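PDB 1ZZG: glucose-6-phosphate isomerase from Thermus thermophilus, which probably catalyses the reversible isomerisation of glucose 6-phosphate to fructose 6-phosphate, a step of glycolysis and gluconeogenesis. Local coordinates for residues A[67-72]-A[117-122]; A[80-85]-A[95-100]; A[87-92]-A[200-205]; A[255-260]-A[376-381]. All coordinates share one frame; numbering follows the deposited sequence.

How the contacts relate
Two of the four contacts are buried, contact 1 inside a parallel sheet and contact 4 between helices close to the centre of the chain; contacts 2 and 3 are partly open to solvent. Contacts 1 and 2 share a sheet, since strand 68-72 lies between strands 118-124 and 94-98. Contacts 2 and 3 share helix 79-88, the first along its flank and the second at its C-terminal end. Contact 4 meets contact 2 where Leu84 packs on Met378. Chemistry changes with place: main-chain hydrogen bonds in contact 1, charged and aromatic groups in contact 2, loop N-H and hydroxyl groups bonded to helix-end carbonyls in contact 3, and only apolar and sulfur-aromatic packing in contact 4.

Contact 1 (A[67-72]-A[117-122]); sequences EDFVLI and KTLVNA
The ring of Phe69 and the amide of Asn121 are the flat groups here, their planes 83° apart. Asn121 CB reaches Phe69 CZ at 3.5 Å, and Leu119 CD2 comes to 4.0 Å from Phe69 CE1; both approach the ring at a slant. With CG anti to the backbone N (chi1 -170°), the phenyl lies along Leu119 and ends against Asn121. Phe95 and Phe201 also meet this ring, while Asn121 ND2 is taken up by Val156 O and Thr158 OG1. Leu71 points to this same face of the sheet. On the other face, Ile72 CD1 packs on Val120 CG1 at 3.6 Å and Val70 CG2 on Thr118 CG2 at 3.7 Å.

The backbones run in one direction, 19° between their axes, and the register is unbroken from Asp68-Thr118 to Ile72-Ala122. Leu119 N donates to Asp68 O at 2.9 Å, and Val70 N to Leu119 O at 2.8 Å; Asn121 N to Val70 O and Ile72 N to Asn121 O continue the ladder. At its start Lys117 O accepts from both Glu67 N and Asp68 N, and farther out Lys117 NZ forms a salt bridge with Glu67 OE2 at 3.1 Å. Helix 193-201 packs on the Phe69 face and helix 130-147 on the Val120 face, the layering of the α/β sandwich of SIS domains, with these two strands inside its parallel sheet.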
# COMPACT_ATOMS: atom_id res chain seq x y z
N GLU A 67 -1.43 -23.59 11.76
CA GLU A 67 -0.53 -22.56 12.25
C GLU A 67 -0.25 -21.58 11.11
O GLU A 67 0.13 -20.43 11.35
CB GLU A 67 0.80 -23.17 12.72
CG GLU A 67 0.76 -23.75 14.12
CD GLU A 67 2.13 -24.21 14.60
OE1 GLU A 67 3.12 -23.48 14.38
OE2 GLU A 67 2.22 -25.31 15.20
N ASP A 68 -0.44 -22.04 9.88
CA ASP A 68 -0.24 -21.19 8.71
C ASP A 68 -1.44 -21.31 7.79
O ASP A 68 -1.85 -22.41 7.41
CB ASP A 68 1.05 -21.60 7.99
CG ASP A 68 2.30 -21.27 8.78
OD1 ASP A 68 2.82 -20.14 8.65
OD2 ASP A 68 2.76 -22.13 9.56
N PHE A 69 -2.02 -20.17 7.44
CA PHE A 69 -3.18 -20.10 6.56
C PHE A 69 -2.76 -19.45 5.25
O PHE A 69 -2.45 -18.25 5.22
CB PHE A 69 -4.27 -19.25 7.24
CG PHE A 69 -5.60 -19.30 6.56
CD1 PHE A 69 -6.64 -20.06 7.09
CD2 PHE A 69 -5.84 -18.57 5.39
CE1 PHE A 69 -7.89 -20.08 6.48
CE2 PHE A 69 -7.08 -18.59 4.78
CZ PHE A 69 -8.12 -19.35 5.32
N VAL A 70 -2.73 -20.22 4.17
CA VAL A 70 -2.34 -19.68 2.87
C VAL A 70 -3.58 -19.38 2.04
O VAL A 70 -4.27 -20.29 1.57
CB VAL A 70 -1.44 -20.68 2.08
CG1 VAL A 70 -1.14 -20.14 0.68
CG2 VAL A 70 -0.13 -20.94 2.84
N LEU A 71 -3.88 -18.09 1.86
CA LEU A 71 -5.05 -17.71 1.08
C LEU A 71 -4.64 -17.44 -0.36
O LEU A 71 -3.93 -16.48 -0.65
CB LEU A 71 -5.72 -16.47 1.67
CG LEU A 71 -7.18 -16.19 1.28
CD1 LEU A 71 -7.68 -14.99 2.09
CD2 LEU A 71 -7.30 -15.92 -0.22
N ILE A 72 -5.07 -18.31 -1.27
CA ILE A 72 -4.75 -18.13 -2.68
C ILE A 72 -5.95 -17.42 -3.29
O ILE A 72 -7.00 -18.03 -3.53
CB ILE A 72 -4.53 -19.48 -3.41
CG1 ILE A 72 -3.46 -20.31 -2.66
CG2 ILE A 72 -4.09 -19.22 -4.85
CD1 ILE A 72 -3.05 -21.61 -3.36
N LYS A 117 1.23 -28.26 9.06
CA LYS A 117 0.66 -27.15 9.82
C LYS A 117 0.04 -26.10 8.91
O LYS A 117 -0.35 -25.02 9.37
CB LYS A 117 1.74 -26.47 10.66
CG LYS A 117 2.41 -27.34 11.70
CD LYS A 117 3.58 -26.57 12.29
CE LYS A 117 4.02 -27.12 13.63
NZ LYS A 117 5.06 -26.24 14.25
N THR A 118 -0.06 -26.41 7.62
CA THR A 118 -0.59 -25.46 6.65
C THR A 118 -1.97 -25.78 6.10
O THR A 118 -2.26 -26.92 5.72
CB THR A 118 0.38 -25.33 5.44
OG1 THR A 118 1.69 -24.97 5.90
CG2 THR A 118 -0.12 -24.28 4.46
N LEU A 119 -2.84 -24.77 6.07
CA LEU A 119 -4.17 -24.92 5.50
C LEU A 119 -4.21 -23.99 4.29
O LEU A 119 -3.85 -22.82 4.40
CB LEU A 119 -5.26 -24.50 6.49
CG LEU A 119 -6.67 -24.52 5.87
CD1 LEU A 119 -7.02 -25.94 5.42
CD2 LEU A 119 -7.68 -24.01 6.87
N VAL A 120 -4.63 -24.52 3.15
CA VAL A 120 -4.70 -23.72 1.94
C VAL A 120 -6.16 -23.42 1.62
O VAL A 120 -7.01 -24.31 1.62
CB VAL A 120 -4.05 -24.46 0.75
CG1 VAL A 120 -4.09 -23.59 -0.50
CG2 VAL A 120 -2.61 -24.83 1.09
N ASN A 121 -6.46 -22.15 1.37
CA ASN A 121 -7.81 -21.71 1.07
C ASN A 121 -7.84 -21.06 -0.31
O ASN A 121 -7.34 -19.95 -0.49
CB ASN A 121 -8.27 -20.70 2.13
CG ASN A 121 -9.69 -20.17 1.90
OD1 ASN A 121 -10.05 -19.13 2.43
ND2 ASN A 121 -10.49 -20.90 1.11
N ALA A 122 -8.40 -21.77 -1.29
CA ALA A 122 -8.50 -21.25 -2.65
C ALA A 122 -9.80 -20.45 -2.75
O ALA A 122 -10.89 -21.02 -2.63
CB ALA A 122 -8.51 -22.38 -3.65

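Contact 2 (A[80-85]-A[95-100]); sequences GPKALE and FHYLDH
Tyr97 and Phe95 receive side chains of helix 79-88 in a beta-alpha-beta unit, strand 68-72, helix 79-88 and strand 94-98, within the α/β SIS fold. The segments of helix and last strand run at 160° to each other, nearly antiparallel, as expected when a helix leads the chain back across a parallel sheet.

Two CH-pi contacts put aliphatic groups on aromatic faces. Lys82 CG lies 3.6 Å from the centroid of the Tyr97 ring, almost straight above it, and the extended lysine slides past the tyrosine in the opposite sense. Glu85 CG stands 3.5 Å from the centroid of the Phe95 ring, displaced toward the rim. The glutamate is bent at its second torsion (chi2 -92°), which turns the carboxylate to stack over the phenyl, 19° between the planes. OE1 of Glu85 is thereby brought to the edge of the Tyr97 ring and accepts from Tyr97 OH at 2.7 Å, on the anti side of the carboxylate. Its other oxygen, OE2, is bonded to Asn89 ND2.

Beyond the tyrosine, Lys82 NZ reaches Asp99 OD2 at 3.0 Å in a salt bridge, arriving from above the carboxylate plane. Lys290 of the second subunit pairs with the same Asp99 OD2, so this end of the contact borders the subunit interface. One water links the pair a second way, accepting from Lys82 NZ at 2.9 Å and donating to Asp99 OD1.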
# COMPACT_ATOMS: atom_id res chain seq x y z
N GLY A 80 -10.31 -7.84 1.08
CA GLY A 80 -11.16 -7.84 2.26
C GLY A 80 -10.48 -8.67 3.35
O GLY A 80 -10.35 -8.21 4.49
N PRO A 81 -10.06 -9.90 3.02
CA PRO A 81 -9.39 -10.73 4.03
C PRO A 81 -8.15 -10.03 4.63
O PRO A 81 -7.99 -9.99 5.85
CB PRO A 81 -9.04 -12.00 3.25
CG PRO A 81 -10.20 -12.14 2.33
CD PRO A 81 -10.40 -10.70 1.83
N LYS A 82 -7.28 -9.46 3.78
CA LYS A 82 -6.09 -8.77 4.28
C LYS A 82 -6.44 -7.64 5.25
O LYS A 82 -5.86 -7.53 6.32
CB LYS A 82 -5.26 -8.16 3.14
CG LYS A 82 -4.30 -9.11 2.43
CD LYS A 82 -3.29 -8.35 1.58
CE LYS A 82 -2.27 -9.29 0.94
NZ LYS A 82 -1.21 -8.56 0.20
N ALA A 83 -7.40 -6.81 4.85
CA ALA A 83 -7.81 -5.69 5.69
C ALA A 83 -8.30 -6.14 7.07
O ALA A 83 -7.94 -5.55 8.09
CB ALA A 83 -8.89 -4.88 4.98
N LEU A 84 -9.11 -7.20 7.09
CA LEU A 84 -9.68 -7.71 8.34
C LEU A 84 -8.69 -8.49 9.22
O LEU A 84 -8.61 -8.26 10.44
CB LEU A 84 -10.90 -8.58 8.02
CG LEU A 84 -12.12 -7.84 7.44
CD1 LEU A 84 -13.15 -8.84 6.91
CD2 LEU A 84 -12.74 -6.95 8.52
N GLU A 85 -7.95 -9.41 8.61
CA GLU A 85 -6.99 -10.22 9.35
C GLU A 85 -5.87 -9.38 9.96
O GLU A 85 -5.43 -9.65 11.08
CB GLU A 85 -6.39 -11.30 8.44
CG GLU A 85 -5.45 -12.28 9.14
CD GLU A 85 -3.99 -11.86 9.07
OE1 GLU A 85 -3.53 -11.50 7.96
OE2 GLU A 85 -3.30 -11.89 10.12
N PHE A 95 -0.67 -15.73 8.38
CA PHE A 95 -1.36 -15.70 7.10
C PHE A 95 -0.42 -15.34 5.96
O PHE A 95 0.46 -14.48 6.10
CB PHE A 95 -2.53 -14.71 7.17
CG PHE A 95 -3.70 -15.21 7.96
CD1 PHE A 95 -4.78 -15.81 7.32
CD2 PHE A 95 -3.71 -15.12 9.35
CE1 PHE A 95 -5.86 -16.31 8.05
CE2 PHE A 95 -4.78 -15.63 10.10
CZ PHE A 95 -5.86 -16.22 9.44
N HIS A 96 -0.60 -16.03 4.84
CA HIS A 96 0.22 -15.84 3.64
C HIS A 96 -0.75 -15.65 2.49
O HIS A 96 -1.64 -16.48 2.28
CB HIS A 96 1.09 -17.08 3.43
CG HIS A 96 1.83 -17.50 4.66
ND1 HIS A 96 2.94 -16.83 5.13
CD2 HIS A 96 1.58 -18.50 5.54
CE1 HIS A 96 3.34 -17.39 6.26
NE2 HIS A 96 2.54 -18.41 6.53
N TYR A 97 -0.58 -14.57 1.74
CA TYR A 97 -1.49 -14.26 0.65
C TYR A 97 -0.90 -14.41 -0.74
O TYR A 97 0.04 -13.69 -1.12
CB TYR A 97 -2.01 -12.83 0.83
CG TYR A 97 -2.76 -12.62 2.14
CD1 TYR A 97 -4.14 -12.82 2.21
CD2 TYR A 97 -2.08 -12.26 3.31
CE1 TYR A 97 -4.83 -12.69 3.41
CE2 TYR A 97 -2.77 -12.11 4.52
CZ TYR A 97 -4.14 -12.33 4.56
OH TYR A 97 -4.83 -12.21 5.75
N LEU A 98 -1.43 -15.36 -1.50
CA LEU A 98 -0.98 -15.56 -2.87
C LEU A 98 -1.91 -14.75 -3.77
O LEU A 98 -2.86 -15.28 -4.35
CB LEU A 98 -1.02 -17.04 -3.26
CG LEU A 98 0.37 -17.65 -3.48
CD1 LEU A 98 1.05 -17.86 -2.12
CD2 LEU A 98 0.25 -18.99 -4.23
N ASP A 99 -1.64 -13.45 -3.83
CA ASP A 99 -2.40 -12.50 -4.63
C ASP A 99 -1.46 -12.01 -5.73
O ASP A 99 -1.46 -10.84 -6.12
CB ASP A 99 -2.84 -11.32 -3.76
CG ASP A 99 -1.68 -10.62 -3.08
OD1 ASP A 99 -0.57 -11.21 -3.05
OD2 ASP A 99 -1.86 -9.49 -2.58
N HIS A 100 -0.64 -12.94 -6.23
CA HIS A 100 0.33 -12.63 -7.26
C HIS A 100 0.85 -13.96 -7.80
O HIS A 100 0.51 -15.03 -7.28
CB HIS A 100 1.49 -11.85 -6.64
CG HIS A 100 2.29 -12.68 -5.69
ND1 HIS A 100 3.30 -13.52 -6.11
CD2 HIS A 100 2.19 -12.86 -4.35
CE1 HIS A 100 3.78 -14.18 -5.08
NE2 HIS A 100 3.12 -13.80 -4.00
O HOH W 1 0.89 -10.32 -0.68
O HOH W 2 -0.32 -13.16 9.61

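Contact 3 (A[87-92]-A[200-205]); sequences AFNESG and AFAGAD
Ser91 enters the turn after helix 193-201 with its whole side chain. CB points toward Phe201 O, 3.5 Å away, and OG, placed between the backbone N and the carbonyl carbon (chi1 69°), donates to Phe201 O at 2.6 Å. That bond uses a lone pair, in the plane of the carbonyl. The hydroxyl oxygen also receives Val93 N, so the hydroxyl both donates and accepts, which holds its rotation. With the hydroxyl gone, as in an alanine here, Phe201 O is likely to be left without this donor and Val93 N without this acceptor.

The next carbonyl of the same turn is gripped twice. Ala202 O accepts from Glu90 N at 2.7 Å, nearly head-on with a C=O...N angle of 165°, and from Ser91 N at 3.0 Å, which comes in from well above the carbonyl plane. Next to these bonds the packing is apolar: Phe88 CB meets Ala204 CB at 3.7 Å, and Ala202 CB rests 3.9 Å from Asn89 CA.

Asn89 holds the first loop in shape, OD1 accepting from Gly92 N at 2.9 Å in an Asx motif while ND2 is bonded to Glu85 OE2 and Val93 O. On the facing loop Gly203 has positive phi, and its N bonds back to Ala200 O at 2.8 Å; a CB there would press on Ser91 CB. The contact thus joins the loop leading from helix 79-88 into strand 94-98 to a Schellman motif that closes helix 193-201.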
# COMPACT_ATOMS: atom_id res chain seq x y z
N ALA A 87 -6.08 -6.39 10.99
CA ALA A 87 -6.62 -5.62 12.09
C ALA A 87 -7.08 -6.45 13.30
O ALA A 87 -7.06 -5.96 14.43
CB ALA A 87 -7.77 -4.76 11.60
N PHE A 88 -7.48 -7.69 13.07
CA PHE A 88 -8.01 -8.49 14.16
C PHE A 88 -7.39 -9.85 14.43
O PHE A 88 -8.04 -10.72 14.99
CB PHE A 88 -9.52 -8.64 13.96
CG PHE A 88 -10.22 -7.34 13.71
CD1 PHE A 88 -10.17 -6.31 14.65
CD2 PHE A 88 -10.93 -7.13 12.53
CE1 PHE A 88 -10.82 -5.10 14.43
CE2 PHE A 88 -11.58 -5.91 12.28
CZ PHE A 88 -11.52 -4.89 13.24
N ASN A 89 -6.13 -10.06 14.04
CA ASN A 89 -5.52 -11.35 14.29
C ASN A 89 -5.21 -11.46 15.79
O ASN A 89 -4.38 -10.73 16.32
CB ASN A 89 -4.23 -11.51 13.48
CG ASN A 89 -3.71 -12.94 13.51
OD1 ASN A 89 -3.68 -13.57 14.56
ND2 ASN A 89 -3.30 -13.45 12.35
N GLU A 90 -5.90 -12.37 16.46
CA GLU A 90 -5.72 -12.58 17.90
C GLU A 90 -5.04 -13.92 18.18
O GLU A 90 -4.36 -14.08 19.20
CB GLU A 90 -7.07 -12.59 18.62
CG GLU A 90 -7.95 -11.37 18.43
CD GLU A 90 -7.33 -10.11 19.00
OE1 GLU A 90 -6.61 -10.21 20.01
OE2 GLU A 90 -7.59 -9.02 18.45
N SER A 91 -5.22 -14.87 17.27
CA SER A 91 -4.69 -16.23 17.44
C SER A 91 -3.20 -16.42 17.19
O SER A 91 -2.60 -17.34 17.74
CB SER A 91 -5.45 -17.18 16.52
OG SER A 91 -5.14 -16.92 15.17
N GLY A 92 -2.60 -15.58 16.37
CA GLY A 92 -1.19 -15.76 16.10
C GLY A 92 -0.96 -16.64 14.89
O GLY A 92 0.18 -16.88 14.49
N ALA A 200 -11.89 -16.35 11.19
CA ALA A 200 -12.16 -17.36 12.21
C ALA A 200 -10.81 -17.88 12.70
O ALA A 200 -10.56 -17.93 13.90
CB ALA A 200 -13.00 -18.50 11.63
N PHE A 201 -9.95 -18.27 11.77
CA PHE A 201 -8.63 -18.79 12.11
C PHE A 201 -7.77 -17.72 12.77
O PHE A 201 -6.78 -18.03 13.43
CB PHE A 201 -7.95 -19.36 10.86
CG PHE A 201 -8.42 -20.74 10.51
CD1 PHE A 201 -7.86 -21.86 11.13
CD2 PHE A 201 -9.47 -20.92 9.62
CE1 PHE A 201 -8.35 -23.14 10.87
CE2 PHE A 201 -9.97 -22.20 9.35
CZ PHE A 201 -9.41 -23.31 9.97
N ALA A 202 -8.15 -16.46 12.59
CA ALA A 202 -7.42 -15.35 13.20
C ALA A 202 -7.95 -15.13 14.62
O ALA A 202 -7.43 -14.30 15.37
CB ALA A 202 -7.59 -14.09 12.36
N GLY A 203 -8.99 -15.87 14.97
CA GLY A 203 -9.59 -15.76 16.29
C GLY A 203 -10.37 -14.48 16.55
O GLY A 203 -10.50 -14.06 17.70
N ALA A 204 -10.88 -13.86 15.49
CA ALA A 204 -11.63 -12.62 15.61
C ALA A 204 -13.12 -12.86 15.88
O ALA A 204 -13.63 -13.95 15.61
CB ALA A 204 -11.46 -11.79 14.35
N ASP A 205 -13.80 -11.84 16.38
CA ASP A 205 -15.23 -11.95 16.69
C ASP A 205 -16.10 -11.68 15.45
O ASP A 205 -16.47 -10.53 15.18
CB ASP A 205 -15.60 -10.98 17.81
CG ASP A 205 -17.01 -11.18 18.32
OD1 ASP A 205 -17.72 -12.06 17.80
OD2 ASP A 205 -17.41 -10.45 19.26

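Contact 4 (A[255-260]-A[376-381]); sequences SHLPSW and WLMQHL
Trp260 and Met378 make the tight part of this contact, while the leucines beside them meet through single methyls. Met378 CE lies over the indole in a CH-pi contact, 3.7 Å from the centroid of its six-membered ring and 3.5 Å from Trp260 CE2. Met378 SD is farther off, at 4.8 Å from the same centroid but almost exactly on the ring normal, a Met-aromatic contact. The bend at the last torsion of the methionine (chi3 76°) lowers the methyl from the sulfur onto the ring. Trp260, its CG anti to the backbone N (chi1 171°), extends far enough for CH2 to come to 3.4 Å from Met378 O, so the outer rim of the ring abuts the main chain of the opposing helix.

The two segments, on helices 257-269 and 371-391, share no hydrogen bond: this is apolar helix-helix packing near the centre of the chain. Helix 257-269 also carries Glu267, the predicted proton donor, whose side chain is about 10 Å from that of Trp260. Shrinking the indole to an alanine would probably leave the methyl of Met378 without the face it rests on and the thioether less restrained.

The looser part is also buried. Leu381 CD1 stands at the edge of the indole, 4.0 Å from Trp260 CZ3. One turn before Trp260, Leu257 spreads its two methyls, CD2 to Leu377 CD2 at 3.7 Å and CD1 to Met378 CG at 3.9 Å. The partly exposed Ser255, His256 and Ser259 stay clear of 376-381, and His256 packs instead on Lys82 and Ala86.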
# COMPACT_ATOMS: atom_id res chain seq x y z
N SER A 255 -4.01 -0.91 8.35
CA SER A 255 -3.13 -0.53 7.24
C SER A 255 -3.55 -1.09 5.87
O SER A 255 -3.13 -0.58 4.84
CB SER A 255 -1.70 -0.97 7.53
OG SER A 255 -1.57 -2.37 7.49
N HIS A 256 -4.36 -2.14 5.86
CA HIS A 256 -4.78 -2.74 4.59
C HIS A 256 -6.19 -2.33 4.16
O HIS A 256 -6.65 -2.75 3.10
CB HIS A 256 -4.65 -4.26 4.68
CG HIS A 256 -3.23 -4.73 4.78
ND1 HIS A 256 -2.43 -4.93 3.68
CD2 HIS A 256 -2.45 -4.95 5.86
CE1 HIS A 256 -1.22 -5.25 4.07
NE2 HIS A 256 -1.20 -5.28 5.39
N LEU A 257 -6.86 -1.52 4.98
CA LEU A 257 -8.21 -1.08 4.64
C LEU A 257 -8.22 -0.15 3.43
O LEU A 257 -9.08 -0.28 2.56
CB LEU A 257 -8.87 -0.38 5.84
CG LEU A 257 -10.35 -0.02 5.63
CD1 LEU A 257 -11.16 -1.30 5.41
CD2 LEU A 257 -10.89 0.71 6.84
N PRO A 258 -7.27 0.80 3.36
CA PRO A 258 -7.27 1.70 2.20
C PRO A 258 -7.26 0.97 0.85
O PRO A 258 -7.98 1.35 -0.07
CB PRO A 258 -6.03 2.56 2.41
CG PRO A 258 -5.97 2.66 3.92
CD PRO A 258 -6.23 1.22 4.32
N SER A 259 -6.46 -0.08 0.74
CA SER A 259 -6.39 -0.84 -0.51
C SER A 259 -7.74 -1.45 -0.84
O SER A 259 -8.15 -1.48 -2.00
CB SER A 259 -5.34 -1.95 -0.42
OG SER A 259 -4.04 -1.42 -0.44
N TRP A 260 -8.44 -1.93 0.18
CA TRP A 260 -9.76 -2.52 -0.01
C TRP A 260 -10.72 -1.46 -0.55
O TRP A 260 -11.51 -1.73 -1.46
CB TRP A 260 -10.29 -3.07 1.32
CG TRP A 260 -11.73 -3.50 1.26
CD1 TRP A 260 -12.21 -4.69 0.78
CD2 TRP A 260 -12.86 -2.73 1.67
NE1 TRP A 260 -13.59 -4.70 0.86
CE2 TRP A 260 -14.01 -3.52 1.40
CE3 TRP A 260 -13.02 -1.46 2.23
CZ2 TRP A 260 -15.31 -3.06 1.68
CZ3 TRP A 260 -14.32 -1.01 2.51
CH2 TRP A 260 -15.44 -1.81 2.23
N TRP A 376 -18.94 -1.89 10.59
CA TRP A 376 -19.84 -0.78 10.35
C TRP A 376 -19.24 0.08 9.23
O TRP A 376 -19.91 0.38 8.24
CB TRP A 376 -19.99 0.05 11.63
CG TRP A 376 -21.07 1.10 11.57
CD1 TRP A 376 -21.40 1.89 10.50
CD2 TRP A 376 -21.93 1.51 12.65
NE1 TRP A 376 -22.40 2.77 10.85
CE2 TRP A 376 -22.75 2.56 12.16
CE3 TRP A 376 -22.09 1.10 13.98
CZ2 TRP A 376 -23.71 3.20 12.95
CZ3 TRP A 376 -23.05 1.74 14.78
CH2 TRP A 376 -23.84 2.77 14.25
N LEU A 377 -17.97 0.47 9.38
CA LEU A 377 -17.31 1.30 8.37
C LEU A 377 -17.30 0.68 6.97
O LEU A 377 -17.66 1.33 5.99
CB LEU A 377 -15.87 1.61 8.80
CG LEU A 377 -15.02 2.41 7.80
CD1 LEU A 377 -15.73 3.71 7.43
CD2 LEU A 377 -13.65 2.70 8.40
N MET A 378 -16.90 -0.58 6.88
CA MET A 378 -16.86 -1.26 5.59
C MET A 378 -18.23 -1.34 4.92
O MET A 378 -18.37 -1.06 3.73
CB MET A 378 -16.26 -2.66 5.75
CG MET A 378 -14.78 -2.64 6.10
SD MET A 378 -14.06 -4.29 6.35
CE MET A 378 -13.91 -4.83 4.64
N GLN A 379 -19.25 -1.72 5.68
CA GLN A 379 -20.60 -1.82 5.13
C GLN A 379 -21.10 -0.43 4.73
O GLN A 379 -21.82 -0.27 3.74
CB GLN A 379 -21.56 -2.45 6.15
CG GLN A 379 -22.95 -2.75 5.58
CD GLN A 379 -22.99 -4.01 4.72
OE1 GLN A 379 -21.95 -4.56 4.38
NE2 GLN A 379 -24.19 -4.46 4.37
N HIS A 380 -20.72 0.57 5.51
CA HIS A 380 -21.09 1.97 5.25
C HIS A 380 -20.54 2.40 3.90
O HIS A 380 -21.23 3.04 3.11
CB HIS A 380 -20.52 2.87 6.35
CG HIS A 380 -20.57 4.34 6.03
ND1 HIS A 380 -21.41 5.22 6.68
CD2 HIS A 380 -19.88 5.08 5.13
CE1 HIS A 380 -21.24 6.43 6.19
NE2 HIS A 380 -20.31 6.38 5.25
N LEU A 381 -19.28 2.06 3.64
CA LEU A 381 -18.63 2.43 2.39
C LEU A 381 -19.24 1.70 1.19
O LEU A 381 -19.31 2.26 0.10
CB LEU A 381 -17.13 2.17 2.48
CG LEU A 381 -16.46 3.12 3.48
CD1 LEU A 381 -15.03 2.68 3.76
CD2 LEU A 381 -16.49 4.55 2.92